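DUF7790 domain-containing protein (Leptospira interrogans serogroup Icterohaemorrhagiae serovar copenhageni, PDB 6ULO) is of unknown function but is probably membrane-bound and contains a domain related to the NADP-binding Rossmann superfamily. Local coordinates at residues N100-T103 / I104-Q108; E130-Q133 / V134-D138; H157-N160 / L161-K165; Q281-S284 / N285-W289. All blocks are in the same frame, centred on the assembly; numbering follows the deposited sequence.

Interaction 1: residues N100-T103 / I104-Q108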
loop_
_atom_site.group_PDB
_atom_site.type_symbol
_atom_site.label_atom_id
_atom_site.label_comp_id
_atom_site.label_asym_id
_atom_site.label_seq_id
_atom_site.Cartn_x
_atom_site.Cartn_y
_atom_site.Cartn_z
ATOM N N ASN A 100 -8.316 -6.238 -3.490
ATOM C CA ASN A 100 -7.183 -5.873 -4.325
ATOM C C ASN A 100 -7.086 -6.777 -5.555
ATOM O O ASN A 100 -6.683 -6.328 -6.633
ATOM C CB ASN A 100 -5.893 -5.931 -3.509
ATOM C CG ASN A 100 -5.730 -4.745 -2.578
ATOM O OD1 ASN A 100 -6.230 -3.636 -2.865
ATOM N ND2 ASN A 100 -5.008 -4.940 -1.485
ATOM N N THR A 101 -7.384 -8.080 -5.385
ATOM C CA THR A 101 -7.384 -9.013 -6.510
ATOM C C THR A 101 -8.393 -8.578 -7.565
ATOM O O THR A 101 -8.105 -8.617 -8.766
ATOM C CB THR A 101 -7.694 -10.418 -5.996
ATOM O OG1 THR A 101 -6.678 -10.830 -5.076
ATOM C CG2 THR A 101 -7.795 -11.447 -7.156
ATOM N N ILE A 102 -9.571 -8.137 -7.129
ATOM C CA ILE A 102 -10.563 -7.600 -8.057
ATOM C C ILE A 102 -10.034 -6.354 -8.752
ATOM O O ILE A 102 -10.151 -6.216 -9.970
ATOM C CB ILE A 102 -11.888 -7.324 -7.326
ATOM C CG1 ILE A 102 -12.472 -8.631 -6.785
ATOM C CG2 ILE A 102 -12.861 -6.598 -8.263
ATOM C CD1 ILE A 102 -13.611 -8.413 -5.793
ATOM N N THR A 103 -9.451 -5.426 -7.990
ATOM C CA THR A 103 -8.912 -4.210 -8.597
ATOM C C THR A 103 -7.896 -4.536 -9.694
ATOM O O THR A 103 -7.908 -3.905 -10.767
ATOM C CB THR A 103 -8.309 -3.353 -7.490
ATOM O OG1 THR A 103 -9.380 -2.717 -6.820
ATOM C CG2 THR A 103 -7.287 -2.312 -7.992
ATOM N N ILE A 104 -7.023 -5.526 -9.457
ATOM C CA ILE A 104 -6.030 -5.869 -10.468
ATOM C C ILE A 104 -6.693 -6.410 -11.732
ATOM O O ILE A 104 -6.299 -6.066 -12.854
ATOM C CB ILE A 104 -5.014 -6.859 -9.857
ATOM C CG1 ILE A 104 -4.210 -6.138 -8.772
ATOM C CG2 ILE A 104 -4.118 -7.489 -10.936
ATOM C CD1 ILE A 104 -3.504 -7.067 -7.799
ATOM N N LEU A 105 -7.695 -7.275 -11.575
ATOM C CA LEU A 105 -8.436 -7.773 -12.732
ATOM C C LEU A 105 -9.070 -6.621 -13.494
ATOM O O LEU A 105 -8.995 -6.558 -14.733
ATOM C CB LEU A 105 -9.493 -8.750 -12.241
ATOM C CG LEU A 105 -10.488 -9.278 -13.270
ATOM C CD1 LEU A 105 -9.824 -10.092 -14.391
ATOM C CD2 LEU A 105 -11.573 -10.123 -12.536
ATOM N N PHE A 106 -9.678 -5.667 -12.762
ATOM C CA PHE A 106 -10.306 -4.529 -13.446
ATOM C C PHE A 106 -9.267 -3.677 -14.169
ATOM O O PHE A 106 -9.506 -3.234 -15.294
ATOM C CB PHE A 106 -11.089 -3.661 -12.477
ATOM C CG PHE A 106 -12.319 -4.289 -11.884
ATOM C CD1 PHE A 106 -12.828 -5.504 -12.328
ATOM C CD2 PHE A 106 -12.995 -3.609 -10.854
ATOM C CE1 PHE A 106 -13.975 -6.028 -11.762
ATOM C CE2 PHE A 106 -14.141 -4.119 -10.283
ATOM C CZ PHE A 106 -14.648 -5.340 -10.754
ATOM N N LEU A 107 -8.099 -3.464 -13.567
ATOM C CA LEU A 107 -7.031 -2.729 -14.246
ATOM C C LEU A 107 -6.625 -3.422 -15.537
ATOM O O LEU A 107 -6.474 -2.776 -16.577
ATOM C CB LEU A 107 -5.797 -2.600 -13.341
ATOM C CG LEU A 107 -5.951 -1.617 -12.176
ATOM C CD1 LEU A 107 -4.821 -1.866 -11.158
ATOM C CD2 LEU A 107 -5.911 -0.170 -12.700
ATOM N N GLN A 108 -6.418 -4.745 -15.475
ATOM C CA GLN A 108 -6.038 -5.490 -16.675
ATOM C C GLN A 108 -7.021 -5.282 -17.816
ATOM O O GLN A 108 -6.611 -5.163 -18.970
ATOM C CB GLN A 108 -5.916 -6.981 -16.356
ATOM C CG GLN A 108 -4.704 -7.275 -15.454
ATOM C CD GLN A 108 -4.703 -8.671 -14.920
ATOM O OE1 GLN A 108 -5.747 -9.329 -14.882
ATOM N NE2 GLN A 108 -3.535 -9.131 -14.492
#
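F106 and L107 are tied to I102 and T103 by two short backbone bonds: F106 N donates to I102 O over 2.9 Å and L107 N to T103 O over 2.8 Å. Two further bonds of the same i to i+4 spacing run from I104 N to N100 O and from L105 N to T101 O. The F106 bond is straight at the hydrogen (163°), and its donor lies close to the line of the I102 carbonyl. The side-chain polar groups turn to other partners: T103 OG1 bonds W120 NE1, N100 ND2 bonds the carbonyl of G71, and T101 OG1 bonds V97 O one turn back.

This is regular alpha helix, from the middle to near the C-terminal end of helix 94-109, where I102 and F106 form an i, i+4 aliphatic-aromatic pair. Their side chains run side by side in the same direction. The I102 branch CG2, opposite the backbone N in torsion (the CG1 branch having chi1 -63°), leans toward the following turn and lies over one face of the F106 ring. The evidence for a CH-pi contact is a distance of 3.6 Å from I102 CG2 to the ring centroid, 24° off the normal. The methyl is displaced toward the rim, with I102 CG2 3.3 Å from F106 CZ. W120 adds an edge-to-face contact to F106.

Further round, T103 and L107 also run alongside each other, with T103 CG2 4.0 Å from L107 CD1 and L107 CG 3.3 Å from T103 O; F116 packs against both. I104 CG1 rests 3.3 Å from N100 O; the I104 side chain also touches I191 and P193.

Interaction 2: residues E130-Q133 / V134-D138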
loop_
_atom_site.group_PDB
_atom_site.type_symbol
_atom_site.label_atom_id
_atom_site.label_comp_id
_atom_site.label_asym_id
_atom_site.label_seq_id
_atom_site.Cartn_x
_atom_site.Cartn_y
_atom_site.Cartn_z
ATOM N N GLU A 130 -20.122 -9.725 -14.295
ATOM C CA GLU A 130 -19.942 -10.721 -15.345
ATOM C C GLU A 130 -18.466 -11.040 -15.585
ATOM O O GLU A 130 -18.100 -12.197 -15.821
ATOM C CB GLU A 130 -20.569 -10.192 -16.634
ATOM C CG GLU A 130 -22.110 -10.114 -16.630
ATOM C CD GLU A 130 -22.735 -9.293 -17.791
ATOM O OE1 GLU A 130 -22.003 -8.685 -18.617
ATOM O OE2 GLU A 130 -23.987 -9.264 -17.866
ATOM N N LEU A 131 -17.595 -10.040 -15.496
ATOM C CA LEU A 131 -16.166 -10.271 -15.654
ATOM C C LEU A 131 -15.646 -11.133 -14.512
ATOM O O LEU A 131 -14.883 -12.086 -14.734
ATOM C CB LEU A 131 -15.430 -8.937 -15.685
ATOM C CG LEU A 131 -13.908 -8.991 -15.661
ATOM C CD1 LEU A 131 -13.399 -9.765 -16.852
ATOM C CD2 LEU A 131 -13.344 -7.568 -15.665
ATOM N N ILE A 132 -16.070 -10.843 -13.277
ATOM C CA ILE A 132 -15.682 -11.705 -12.161
ATOM C C ILE A 132 -16.176 -13.127 -12.407
ATOM O O ILE A 132 -15.446 -14.104 -12.166
ATOM C CB ILE A 132 -16.196 -11.147 -10.823
ATOM C CG1 ILE A 132 -15.417 -9.875 -10.468
ATOM C CG2 ILE A 132 -16.078 -12.200 -9.710
ATOM C CD1 ILE A 132 -16.062 -9.030 -9.362
ATOM N N GLN A 133 -17.422 -13.270 -12.887
ATOM C CA GLN A 133 -18.006 -14.596 -13.093
ATOM C C GLN A 133 -17.141 -15.475 -13.991
ATOM O O GLN A 133 -16.995 -16.677 -13.735
ATOM C CB GLN A 133 -19.407 -14.446 -13.694
ATOM C CG GLN A 133 -20.138 -15.774 -13.907
ATOM C CD GLN A 133 -20.490 -16.461 -12.597
ATOM O OE1 GLN A 133 -20.681 -15.797 -11.584
ATOM N NE2 GLN A 133 -20.615 -17.778 -12.616
ATOM N N VAL A 134 -16.577 -14.905 -15.061
ATOM C CA VAL A 134 -15.792 -15.698 -16.007
ATOM C C VAL A 134 -14.333 -15.855 -15.601
ATOM O O VAL A 134 -13.607 -16.613 -16.261
ATOM C CB VAL A 134 -15.873 -15.156 -17.451
ATOM C CG1 VAL A 134 -17.304 -15.184 -17.950
ATOM C CG2 VAL A 134 -15.248 -13.781 -17.586
ATOM N N SER A 135 -13.873 -15.169 -14.545
ATOM C CA SER A 135 -12.451 -15.071 -14.224
ATOM C C SER A 135 -11.987 -15.995 -13.108
ATOM O O SER A 135 -10.782 -16.058 -12.856
ATOM C CB SER A 135 -12.090 -13.615 -13.887
ATOM O OG SER A 135 -12.331 -12.786 -15.019
ATOM N N PHE A 136 -12.894 -16.716 -12.460
ATOM C CA PHE A 136 -12.563 -17.564 -11.317
ATOM C C PHE A 136 -13.387 -18.833 -11.391
ATOM O O PHE A 136 -14.486 -18.832 -11.933
ATOM C CB PHE A 136 -12.920 -16.865 -9.984
ATOM C CG PHE A 136 -12.217 -15.548 -9.782
ATOM C CD1 PHE A 136 -10.952 -15.496 -9.220
ATOM C CD2 PHE A 136 -12.832 -14.364 -10.150
ATOM C CE1 PHE A 136 -10.309 -14.290 -9.036
ATOM C CE2 PHE A 136 -12.195 -13.152 -9.978
ATOM C CZ PHE A 136 -10.938 -13.128 -9.410
ATOM N N SER A 137 -12.882 -19.904 -10.770
ATOM C CA SER A 137 -13.723 -21.082 -10.565
ATOM C C SER A 137 -14.676 -20.896 -9.402
ATOM O O SER A 137 -15.709 -21.564 -9.349
ATOM C CB SER A 137 -12.878 -22.346 -10.324
ATOM O OG SER A 137 -12.264 -22.745 -11.527
ATOM N N ASP A 138 -14.335 -20.017 -8.449
ATOM C CA ASP A 138 -15.179 -19.702 -7.298
ATOM C C ASP A 138 -15.521 -18.211 -7.336
ATOM O O ASP A 138 -15.164 -17.438 -6.431
ATOM C CB ASP A 138 -14.525 -20.088 -5.969
ATOM C CG ASP A 138 -13.121 -19.498 -5.767
ATOM O OD1 ASP A 138 -12.483 -18.979 -6.715
ATOM O OD2 ASP A 138 -12.652 -19.618 -4.605
#
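V134 closes over the carbonyls of the preceding turn. Its N donates to E130 O over 3.2 Å and, weakly, to L131 O. With chi1 at -61°, CG2 is wedged between the residue's own backbone N and carbonyl carbon, which brings V134 CG2 to 3.3 Å from L131 O.

The next backbone bond has a shorter spacing: S135 N reaches I132 O at 3.0 Å, i to i+3, with the donor standing 64° out of the carbonyl plane. The hydroxyl of S135 turns back to the preceding turn: S135 OG donates to L131 O at 2.7 Å, again from above the carbonyl plane.

F136, whose backbone is already extended, brings its ring back to I132. The ring edge meets the carbonyl, F136 CD2 lying 3.3 Å from I132 O with that oxygen near the ring plane. The same carbon is 3.9 Å from I132 CG2, and the two side chains cross obliquely. Q133 OE1 is bonded to K143 NZ.

Here helix 125-135 gives way to a short turn before helix 139-166, whose Y142 stacks on the F136 ring, while L105 of helix 94-109 packs against S135 and F136.

Interaction 3: residues H157-N160 / L161-K165; sequences HKTN and LMLSK
The N160 amide touches the next turn through its oxygen: N160 OD1 lies 4.1 Å from L163 CD1, the L163 side chain slanting past the amide. Its nitrogen serves another partner, with N160 ND2 bonded to Q173 OE1. The imidazole of H157 does not touch segment 161-165, and its NE2 is bonded to E73 OE2; the H157 carbonyl makes the contact instead, receiving L161 N.

The closest apolar pair is T159 with L163. The two run side by side in the same direction; with OG1 beside the backbone N (chi1 -70°), the methyl swings toward the next turn and brings T159 CG2 to 3.7 Å from L163 CD1. L163 CG also sits 3.2 Å from T159 O, which accepts L163 N over 2.8 Å. One residue on, S164 N donates to N160 O at 2.9 Å. S164 OG lies 2.7 Å from L161 O, a bond that describes only one of two modelled conformers.

Four consecutive i to i+4 backbone bonds mark a regular alpha helix with one side buried (H157, N160, L163, S164) and K158, L161 and K165 exposed, here the C-terminal part of helix 139-166, packed against loops that include Q173 and Y169.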
loop_
_atom_site.group_PDB
_atom_site.type_symbol
_atom_site.label_atom_id
_atom_site.label_comp_id
_atom_site.label_asym_id
_atom_site.label_seq_id
_atom_site.Cartn_x
_atom_site.Cartn_y
_atom_site.Cartn_z
ATOM N N HIS A 157 -13.504 6.896 -4.599
ATOM C CA HIS A 157 -13.134 7.381 -5.922
ATOM C C HIS A 157 -13.618 8.814 -6.141
ATOM O O HIS A 157 -12.889 9.641 -6.693
ATOM C CB HIS A 157 -13.713 6.464 -7.003
ATOM C CG HIS A 157 -12.975 5.170 -7.143
ATOM N ND1 HIS A 157 -13.496 4.062 -7.789
ATOM C CD2 HIS A 157 -11.741 4.809 -6.712
ATOM C CE1 HIS A 157 -12.601 3.078 -7.742
ATOM N NE2 HIS A 157 -11.531 3.508 -7.101
ATOM N N LYS A 158 -14.844 9.130 -5.715
ATOM C CA LYS A 158 -15.366 10.483 -5.916
ATOM C C LYS A 158 -14.604 11.496 -5.078
ATOM O O LYS A 158 -14.341 12.610 -5.536
ATOM C CB LYS A 158 -16.856 10.521 -5.610
ATOM C CG LYS A 158 -17.631 9.591 -6.526
ATOM C CD LYS A 158 -19.080 9.423 -6.096
ATOM C CE LYS A 158 -19.743 8.297 -6.903
ATOM N NZ LYS A 158 -19.697 8.564 -8.364
ATOM N N THR A 159 -14.220 11.112 -3.854
ATOM C CA THR A 159 -13.384 11.958 -3.015
ATOM C C THR A 159 -12.013 12.164 -3.646
ATOM O O THR A 159 -11.492 13.285 -3.639
ATOM C CB THR A 159 -13.268 11.317 -1.639
ATOM O OG1 THR A 159 -14.545 11.432 -1.009
ATOM C CG2 THR A 159 -12.193 12.000 -0.805
ATOM N N ASN A 160 -11.392 11.088 -4.173
ATOM C CA ASN A 160 -10.080 11.241 -4.785
ATOM C C ASN A 160 -10.111 12.201 -5.957
ATOM O O ASN A 160 -9.158 12.953 -6.160
ATOM C CB ASN A 160 -9.509 9.883 -5.230
ATOM C CG ASN A 160 -8.999 9.063 -4.073
ATOM O OD1 ASN A 160 -8.848 9.549 -2.968
ATOM N ND2 ASN A 160 -8.756 7.799 -4.327
ATOM N N LEU A 161 -11.157 12.137 -6.782
ATOM C CA LEU A 161 -11.232 13.074 -7.891
ATOM C C LEU A 161 -11.297 14.502 -7.356
ATOM O O LEU A 161 -10.557 15.384 -7.798
ATOM C CB LEU A 161 -12.450 12.752 -8.739
ATOM C CG LEU A 161 -12.768 13.728 -9.863
ATOM C CD1 LEU A 161 -11.596 13.885 -10.781
ATOM C CD2 LEU A 161 -14.014 13.269 -10.600
ATOM N N MET A 162 -12.160 14.725 -6.366
ATOM C CA MET A 162 -12.247 16.029 -5.724
ATOM C C MET A 162 -10.898 16.505 -5.195
ATOM O O MET A 162 -10.510 17.651 -5.432
ATOM C CB MET A 162 -13.305 15.946 -4.634
ATOM C CG MET A 162 -13.565 17.253 -3.884
ATOM S SD MET A 162 -12.308 17.671 -2.613
ATOM C CE MET A 162 -12.680 16.446 -1.378
ATOM N N LEU A 163 -10.162 15.635 -4.483
ATOM C CA LEU A 163 -8.886 16.019 -3.873
ATOM C C LEU A 163 -7.832 16.339 -4.921
ATOM O O LEU A 163 -7.047 17.282 -4.769
ATOM C CB LEU A 163 -8.382 14.861 -3.016
ATOM C CG LEU A 163 -9.190 14.554 -1.749
ATOM C CD1 LEU A 163 -8.710 13.240 -1.171
ATOM C CD2 LEU A 163 -9.088 15.665 -0.695
ATOM N N SER A 164 -7.776 15.531 -5.976
ATOM C CA SER A 164 -6.813 15.760 -7.049
ATOM C C SER A 164 -6.989 17.144 -7.663
ATOM O O SER A 164 -6.008 17.799 -8.027
ATOM C CB SER A 164 -6.973 14.688 -8.129
ATOM O OG SER A 164 -8.108 14.987 -8.934
ATOM N N LYS A 165 -8.236 17.618 -7.783
ATOM C CA LYS A 165 -8.456 18.960 -8.310
ATOM C C LYS A 165 -8.215 20.017 -7.245
ATOM O O LYS A 165 -7.649 21.071 -7.544
ATOM C CB LYS A 165 -9.868 19.070 -8.866
ATOM C CG LYS A 165 -10.052 18.199 -10.066
ATOM C CD LYS A 165 -11.344 18.508 -10.782
ATOM C CE LYS A 165 -11.295 17.977 -12.210
ATOM N NZ LYS A 165 -12.560 18.316 -12.967
#

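Interaction 4: residues Q281-S284 / N285-W289; sequences QKIS and NFQKW
The chain passes from strand to helix between K282 and I283: K282 keeps an extended conformation (psi 138°) at the N-cap position, and its carbonyl accepts the first i to i+4 bond, F286 N to K282 O at 2.9 Å. Q287 N to I283 O follows at 2.8 Å, and K288 N to S284 O is longer, at 3.3 Å.

Q281, the last but one residue of the strand, reaches across to the first turn with a fully extended side chain. Q281 NE2 donates to N285 OD1 over 2.7 Å at an N-H...O angle of 169°. The donor lies in the plane of the N285 carbonyl, and the acceptor is nearly in the amide plane of Q281, although the two amides are turned 57° against each other. The remaining amide atoms have partners too: Q281 OE1 receives R253 NH1, and N285 ND2 donates to K320 O, which also takes W289 NE1. Both amides are therefore fixed in rotation.

Two rings lie beside the Q281 amide, each meeting a different end of it. Q281 OE1 is 3.5 Å from F286 CD1, with the Q281 side chain crossing that of F286 at about a right angle, and Q281 NE2 is 3.2 Å from W289 CD1. R253 adds a cation-pi contact to F286. One turn along from I283, Q287 CG lies 3.2 Å from I283 O, its NE2 bonded to I240 O.

Side chains of V318 and V302 pack against both Q281 and W289. A helix starting directly from the end of a sheet strand, joined to it by a glutamine-asparagine bond, forms here a tight strand-to-helix connection of an alpha/beta fold, with strand 277-282 running antiparallel to 249-255.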
loop_
_atom_site.group_PDB
_atom_site.type_symbol
_atom_site.label_atom_id
_atom_site.label_comp_id
_atom_site.label_asym_id
_atom_site.label_seq_id
_atom_site.Cartn_x
_atom_site.Cartn_y
_atom_site.Cartn_z
ATOM N N GLN A 281 10.337 8.158 6.669
ATOM C CA GLN A 281 11.520 7.801 7.444
ATOM C C GLN A 281 12.315 6.832 6.597
ATOM O O GLN A 281 11.753 5.855 6.099
ATOM C CB GLN A 281 11.095 7.105 8.743
ATOM C CG GLN A 281 12.228 6.545 9.579
ATOM C CD GLN A 281 11.753 5.953 10.896
ATOM O OE1 GLN A 281 10.559 5.631 11.060
ATOM N NE2 GLN A 281 12.680 5.812 11.847
ATOM N N LYS A 282 13.608 7.054 6.441
ATOM C CA LYS A 282 14.375 6.054 5.690
ATOM C C LYS A 282 14.256 4.688 6.355
ATOM O O LYS A 282 14.307 4.577 7.584
ATOM C CB LYS A 282 15.848 6.473 5.576
ATOM C CG LYS A 282 16.099 7.551 4.508
ATOM C CD LYS A 282 17.564 7.903 4.371
ATOM C CE LYS A 282 17.809 8.795 3.160
ATOM N NZ LYS A 282 19.228 9.197 3.034
ATOM N N ILE A 283 14.092 3.630 5.541
ATOM C CA ILE A 283 13.993 2.292 6.139
ATOM C C ILE A 283 15.255 1.947 6.924
ATOM O O ILE A 283 15.184 1.335 7.997
ATOM C CB ILE A 283 13.664 1.208 5.098
ATOM C CG1 ILE A 283 12.424 1.558 4.295
ATOM C CG2 ILE A 283 13.415 -0.094 5.798
ATOM C CD1 ILE A 283 12.049 0.513 3.249
ATOM N N SER A 284 16.422 2.375 6.439
ATOM C CA SER A 284 17.652 2.138 7.201
ATOM C C SER A 284 17.594 2.809 8.572
ATOM O O SER A 284 18.061 2.240 9.571
ATOM C CB SER A 284 18.857 2.663 6.428
ATOM O OG SER A 284 18.740 4.063 6.250
ATOM N N ASN A 285 17.050 4.028 8.632
ATOM C CA ASN A 285 16.879 4.720 9.909
ATOM C C ASN A 285 15.898 3.961 10.796
ATOM O O ASN A 285 16.165 3.723 11.982
ATOM C CB ASN A 285 16.413 6.159 9.635
ATOM C CG ASN A 285 16.189 6.971 10.917
ATOM O OD1 ASN A 285 15.216 6.749 11.627
ATOM N ND2 ASN A 285 17.084 7.927 11.201
ATOM N N PHE A 286 14.794 3.507 10.221
ATOM C CA PHE A 286 13.817 2.743 10.986
ATOM C C PHE A 286 14.435 1.468 11.547
ATOM O O PHE A 286 14.143 1.092 12.676
ATOM C CB PHE A 286 12.624 2.438 10.080
ATOM C CG PHE A 286 11.443 1.800 10.764
ATOM C CD1 PHE A 286 10.989 2.264 12.004
ATOM C CD2 PHE A 286 10.738 0.773 10.131
ATOM C CE1 PHE A 286 9.861 1.712 12.598
ATOM C CE2 PHE A 286 9.595 0.221 10.719
ATOM C CZ PHE A 286 9.148 0.698 11.952
ATOM N N GLN A 287 15.300 0.805 10.778
ATOM C CA GLN A 287 15.975 -0.399 11.261
ATOM C C GLN A 287 16.841 -0.111 12.487
ATOM O O GLN A 287 16.902 -0.934 13.402
ATOM C CB GLN A 287 16.806 -1.018 10.138
ATOM C CG GLN A 287 15.925 -1.631 9.039
ATOM C CD GLN A 287 16.742 -2.009 7.807
ATOM O OE1 GLN A 287 17.783 -1.417 7.568
ATOM N NE2 GLN A 287 16.284 -2.996 7.043
ATOM N N LYS A 288 17.458 1.079 12.551
ATOM C CA LYS A 288 18.163 1.484 13.767
ATOM C C LYS A 288 17.211 1.588 14.954
ATOM O O LYS A 288 17.505 1.098 16.053
ATOM C CB LYS A 288 18.884 2.820 13.573
ATOM C CG LYS A 288 19.940 2.876 12.493
ATOM C CD LYS A 288 20.492 4.314 12.374
ATOM C CE LYS A 288 21.681 4.398 11.448
ATOM N NZ LYS A 288 22.869 3.630 11.954
ATOM N N TRP A 289 16.072 2.268 14.775
ATOM C CA TRP A 289 15.124 2.376 15.882
ATOM C C TRP A 289 14.664 1.004 16.349
ATOM O O TRP A 289 14.596 0.738 17.550
ATOM C CB TRP A 289 13.926 3.250 15.474
ATOM C CG TRP A 289 14.300 4.692 15.411
ATOM C CD1 TRP A 289 14.742 5.392 14.309
ATOM C CD2 TRP A 289 14.234 5.633 16.484
ATOM N NE1 TRP A 289 14.984 6.711 14.658
ATOM C CE2 TRP A 289 14.670 6.876 15.980
ATOM C CE3 TRP A 289 13.861 5.542 17.832
ATOM C CZ2 TRP A 289 14.753 8.004 16.774
ATOM C CZ3 TRP A 289 13.939 6.675 18.612
ATOM C CH2 TRP A 289 14.373 7.880 18.080
#

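Interactions 1 and 2 belong to one helical cluster: their centres are 12 Å apart and they touch directly, L105 CD2 lying 3.7 Å from S135 OG and F106 CD1 4.0 Å from L131 CD2. Interaction 3 is on helix 139-166, which follows the helix of interaction 2 in the chain; Y142 near that helix's start meets both I102 and F136, yet interaction 3 itself stays about 7 Å from interaction 1 at the nearest atoms. Interaction 4 is across the molecule, its centre about 32 Å from those of interactions 1 and 3 and about 42 Å from that of interaction 2. With no ligand or established active site, the contacts are best read as parts of the fold: three along helices, one where strand 277-282 passes into helix 283-291.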